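Local coordinates for protein dehalogenase-like hydrolase (Ralstonia solanacearum, PDB 3UMB) that probably hydrolyses small (S)-2-haloalkanoic acids to the corresponding (R)-2-hydroxyalkanoic acids, releasing the halide, at residues V67-D70 against A71-A75; D17-S20 against V21-A25. One frame throughout, in Å; residues are numbered along the deposited sequence.

Contact 1 of 2, residues V67-D70 against A71-A75; sequences VTVD and ALRYA
The Val69 side chain runs alongside that of Arg73, one helical turn later. The methyl CG1 of Val69 sits over the centre of one face of the Arg73 guanidinium, with CG1 3.3 Å from Arg73 CZ. Arg73 CG lies anti to its carbonyl carbon (chi1 -71°), and the chain then runs extended to NE. This carries the flat group back over the valine one turn earlier. Arg73 CG also rests on the backbone, 3.4 Å from Val69 O. The same carbonyl accepts from Arg73 N at 2.8 Å, and the N-H points almost straight at it (178°). Arg73 NH2 also forms a salt bridge with Glu88 of helix 85-96, a residue that Val69 touches too.

Three more i to i+4 backbone bonds make this a regular alpha-helical part of helix 64-78, in the mostly helical region next to the Rossmann-like core of the HAD fold. Ala71 N donates to Val67 O (3.0 Å), Leu72 N to Thr68 O (3.0 Å) and Tyr74 N to Asp70 O (2.9 Å). Thr68 O has a second donor in Trp40 NE1 of helix 33-54, so two N-H groups grip this carbonyl.

Asp70 OD1 stays 4.7 Å from Arg73 NH1, without contact. The carboxylate instead pairs through OD2 with Lys62. Of the Tyr74 side chain, CB lies 3.7 Å from Asp70 O. The side chain packs on Arg43 and Tyr47 of helix 33-54 and on Pro205 of the second subunit, and its hydroxyl is hydrogen-bonded to Arg78.

Contact 2 of 2, residues D17-S20 against V21-A25; sequences DVYS and VAARA
Val21 N donates to Val18 O at 2.9 Å, with an N-H angle of 170°. Residues 17-20 lead from a short strand into helix 19-28, and this i to i+3 bond closes its first turn. Tyr19 N donates to the carboxylate of Asp17, a capping bond that is doubtful in detail because the place of OD1 is less sure.

The next two bonds along the helix are weak. Ala23 N reaches Tyr19 O at 3.4 Å. Arg24 N reaches Ser20 O at the same 3.4 Å, but at a more bent angle of 143°. The start of the helix is thus loosely bonded. Arg24 CB lies 3.5 Å from Ser20 O. The chain then bends at chi2 and chi3, and NE forms a salt bridge with Glu94 of helix 85-96.

Val21 is buried. Its CG2 lies 3.7 Å from Val18 O, and its side chain also touches Glu94 of helix 85-96 and Trp40 of helix 33-54. On the exposed side, Tyr19 CG is anti to the backbone N (chi1 -172°), which brings the ring alongside the next turn. There Ala23 CB meets the ring obliquely, 4.0 Å from Tyr19 CE2.

In the fold
Contact 2 comes first along the chain, at the start of helix 19-28. Contact 1 follows in the middle of helix 64-78. Their centres are 16 Å apart, and their nearest atoms stay about 7 Å apart without touching. Both pack on helices 33-54 and 85-96, and Trp40 meets both. All four helices belong to the helical region beside the six-stranded parallel sheet, consistent with the cap of L-2-haloacid dehalogenases. Contact 2 starts at the short strand 16-17, which pairs antiparallel with strand 99-100; these probably form the connection between cap and core. Contact 1 is buried, and its residues Asp70 and Tyr74 touch the second subunit.

Contact 1 of 2, residues V67-D70 against A71-A75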
loop_
_atom_site.group_PDB
_atom_site.type_symbol
_atom_site.label_atom_id
_atom_site.label_comp_id
_atom_site.label_asym_id
_atom_site.label_seq_id
_atom_site.Cartn_x
_atom_site.Cartn_y
_atom_site.Cartn_z
ATOM N N VAL A 67 2.563 -4.352 -14.069
ATOM C CA VAL A 67 1.803 -3.903 -12.903
ATOM C C VAL A 67 1.082 -2.595 -13.226
ATOM O O VAL A 67 -0.005 -2.356 -12.708
ATOM C CB VAL A 67 2.676 -3.742 -11.597
ATOM C CG1 VAL A 67 1.868 -3.024 -10.475
ATOM C CG2 VAL A 67 3.258 -5.153 -11.120
ATOM N N THR A 68 1.696 -1.738 -14.060
ATOM C CA THR A 68 1.124 -0.424 -14.366
ATOM C C THR A 68 -0.111 -0.628 -15.297
ATOM O O THR A 68 -1.101 0.049 -15.197
ATOM C CB THR A 68 2.190 0.543 -14.921
ATOM O OG1 THR A 68 3.132 0.858 -13.893
ATOM C CG2 THR A 68 1.579 1.841 -15.436
ATOM N N VAL A 69 -0.044 -1.603 -16.177
ATOM C CA VAL A 69 -1.170 -1.956 -17.045
ATOM C C VAL A 69 -2.322 -2.480 -16.168
ATOM O O VAL A 69 -3.418 -1.944 -16.218
ATOM C CB VAL A 69 -0.686 -2.982 -18.112
ATOM C CG1 VAL A 69 -1.848 -3.619 -18.868
ATOM C CG2 VAL A 69 0.324 -2.292 -19.078
ATOM N N ASP A 70 -2.024 -3.464 -15.308
ATOM C CA ASP A 70 -2.994 -3.979 -14.335
ATOM C C ASP A 70 -3.694 -2.852 -13.574
ATOM O O ASP A 70 -4.914 -2.828 -13.469
ATOM C CB ASP A 70 -2.320 -4.893 -13.326
ATOM C CG ASP A 70 -1.739 -6.116 -13.946
ATOM O OD1 ASP A 70 -2.162 -6.405 -15.071
ATOM O OD2 ASP A 70 -0.838 -6.757 -13.333
ATOM N N ALA A 71 -2.928 -1.945 -13.001
ATOM C CA ALA A 71 -3.519 -0.872 -12.205
ATOM C C ALA A 71 -4.401 0.016 -13.087
ATOM O O ALA A 71 -5.459 0.472 -12.647
ATOM C CB ALA A 71 -2.450 -0.014 -11.490
ATOM N N LEU A 72 -3.945 0.303 -14.303
ATOM C CA LEU A 72 -4.689 1.183 -15.202
ATOM C C LEU A 72 -6.030 0.550 -15.586
ATOM O O LEU A 72 -7.055 1.229 -15.647
ATOM C CB LEU A 72 -3.890 1.434 -16.484
ATOM C CG LEU A 72 -4.646 2.137 -17.632
ATOM C CD1 LEU A 72 -4.935 3.572 -17.182
ATOM C CD2 LEU A 72 -3.863 2.086 -18.915
ATOM N N ARG A 73 -5.968 -0.736 -15.918
ATOM C CA ARG A 73 -7.141 -1.559 -16.160
ATOM C C ARG A 73 -8.117 -1.636 -15.002
ATOM O O ARG A 73 -9.347 -1.467 -15.197
ATOM C CB ARG A 73 -6.740 -2.968 -16.529
ATOM C CG ARG A 73 -6.123 -3.059 -17.912
ATOM C CD ARG A 73 -5.667 -4.461 -18.284
ATOM N NE ARG A 73 -5.087 -4.453 -19.650
ATOM C CZ ARG A 73 -4.279 -5.386 -20.163
ATOM N NH1 ARG A 73 -3.901 -6.443 -19.451
ATOM N NH2 ARG A 73 -3.826 -5.252 -21.399
ATOM N N TYR A 74 -7.616 -1.929 -13.797
ATOM C CA TYR A 74 -8.520 -1.905 -12.643
ATOM C C TYR A 74 -9.159 -0.498 -12.543
ATOM O O TYR A 74 -10.380 -0.369 -12.356
ATOM C CB TYR A 74 -7.829 -2.242 -11.328
ATOM C CG TYR A 74 -8.744 -2.010 -10.164
ATOM C CD1 TYR A 74 -9.514 -3.044 -9.668
ATOM C CD2 TYR A 74 -8.826 -0.773 -9.559
ATOM C CE1 TYR A 74 -10.385 -2.863 -8.617
ATOM C CE2 TYR A 74 -9.687 -0.554 -8.487
ATOM C CZ TYR A 74 -10.484 -1.630 -8.026
ATOM O OH TYR A 74 -11.374 -1.484 -6.980
ATOM N N ALA A 75 -8.339 0.550 -12.642
ATOM C CA ALA A 75 -8.862 1.919 -12.391
ATOM C C ALA A 75 -9.980 2.271 -13.417
ATOM O O ALA A 75 -10.977 2.900 -13.092
ATOM C CB ALA A 75 -7.753 2.927 -12.444
#

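Contact 2 of 2, residues D17-S20 against V21-A25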
loop_
_atom_site.group_PDB
_atom_site.type_symbol
_atom_site.label_atom_id
_atom_site.label_comp_id
_atom_site.label_asym_id
_atom_site.label_seq_id
_atom_site.Cartn_x
_atom_site.Cartn_y
_atom_site.Cartn_z
ATOM N N ASP A 17 8.635 14.381 -14.499
ATOM C CA ASP A 17 7.260 14.862 -14.250
ATOM C C ASP A 17 6.240 13.910 -14.906
ATOM O O ASP A 17 6.183 13.805 -16.154
ATOM C CB ASP A 17 7.100 16.328 -14.746
ATOM C CG ASP A 17 5.844 17.048 -14.185
ATOM O OD1 ASP A 17 4.875 16.368 -13.739
ATOM O OD2 ASP A 17 5.834 18.314 -14.210
ATOM N N VAL A 18 5.468 13.210 -14.064
ATOM C CA VAL A 18 4.352 12.320 -14.479
ATOM C C VAL A 18 3.118 13.161 -14.939
ATOM O O VAL A 18 2.134 12.642 -15.501
ATOM C CB VAL A 18 3.993 11.364 -13.262
ATOM C CG1 VAL A 18 2.644 10.641 -13.391
ATOM C CG2 VAL A 18 5.076 10.389 -13.064
ATOM N N TYR A 19 3.167 14.480 -14.707
ATOM C CA TYR A 19 2.034 15.355 -15.036
ATOM C C TYR A 19 1.377 15.010 -16.391
ATOM O O TYR A 19 0.134 14.915 -16.481
ATOM C CB TYR A 19 2.430 16.847 -14.989
ATOM C CG TYR A 19 1.235 17.731 -15.143
ATOM C CD1 TYR A 19 0.611 18.278 -14.021
ATOM C CD2 TYR A 19 0.682 17.983 -16.407
ATOM C CE1 TYR A 19 -0.531 19.063 -14.152
ATOM C CE2 TYR A 19 -0.455 18.764 -16.551
ATOM C CZ TYR A 19 -1.058 19.298 -15.424
ATOM O OH TYR A 19 -2.189 20.083 -15.555
ATOM N N SER A 20 2.194 14.806 -17.432
ATOM C CA SER A 20 1.663 14.711 -18.794
ATOM C C SER A 20 0.711 13.536 -19.001
ATOM O O SER A 20 0.037 13.478 -20.020
ATOM C CB SER A 20 2.797 14.684 -19.835
ATOM O OG SER A 20 3.582 13.481 -19.765
ATOM N N VAL A 21 0.652 12.605 -18.051
ATOM C CA VAL A 21 -0.243 11.464 -18.175
ATOM C C VAL A 21 -1.640 11.858 -17.719
ATOM O O VAL A 21 -2.635 11.532 -18.377
ATOM C CB VAL A 21 0.259 10.228 -17.400
ATOM C CG1 VAL A 21 -0.683 9.085 -17.595
ATOM C CG2 VAL A 21 1.679 9.822 -17.849
ATOM N N ALA A 22 -1.723 12.594 -16.615
ATOM C CA ALA A 22 -3.020 13.060 -16.118
ATOM C C ALA A 22 -3.730 13.870 -17.206
ATOM O O ALA A 22 -4.892 13.594 -17.543
ATOM C CB ALA A 22 -2.832 13.863 -14.843
ATOM N N ALA A 23 -2.988 14.802 -17.819
ATOM C CA ALA A 23 -3.487 15.664 -18.912
ATOM C C ALA A 23 -4.002 14.924 -20.160
ATOM O O ALA A 23 -4.961 15.344 -20.800
ATOM C CB ALA A 23 -2.396 16.651 -19.306
ATOM N N ARG A 24 -3.352 13.834 -20.509
ATOM C CA ARG A 24 -3.748 13.001 -21.648
ATOM C C ARG A 24 -4.911 12.042 -21.304
ATOM O O ARG A 24 -5.620 11.539 -22.184
ATOM C CB ARG A 24 -2.515 12.204 -22.076
ATOM C CG ARG A 24 -2.761 10.939 -22.894
ATOM C CD ARG A 24 -3.227 11.262 -24.275
ATOM N NE ARG A 24 -2.110 11.714 -25.097
ATOM C CZ ARG A 24 -2.231 12.119 -26.356
ATOM N NH1 ARG A 24 -3.435 12.149 -26.944
ATOM N NH2 ARG A 24 -1.146 12.499 -27.025
ATOM N N ALA A 25 -5.064 11.772 -20.010
ATOM C CA ALA A 25 -6.188 10.995 -19.494
ATOM C C ALA A 25 -7.471 11.803 -19.715
ATOM O O ALA A 25 -8.378 11.344 -20.389
ATOM C CB ALA A 25 -5.970 10.654 -17.998
#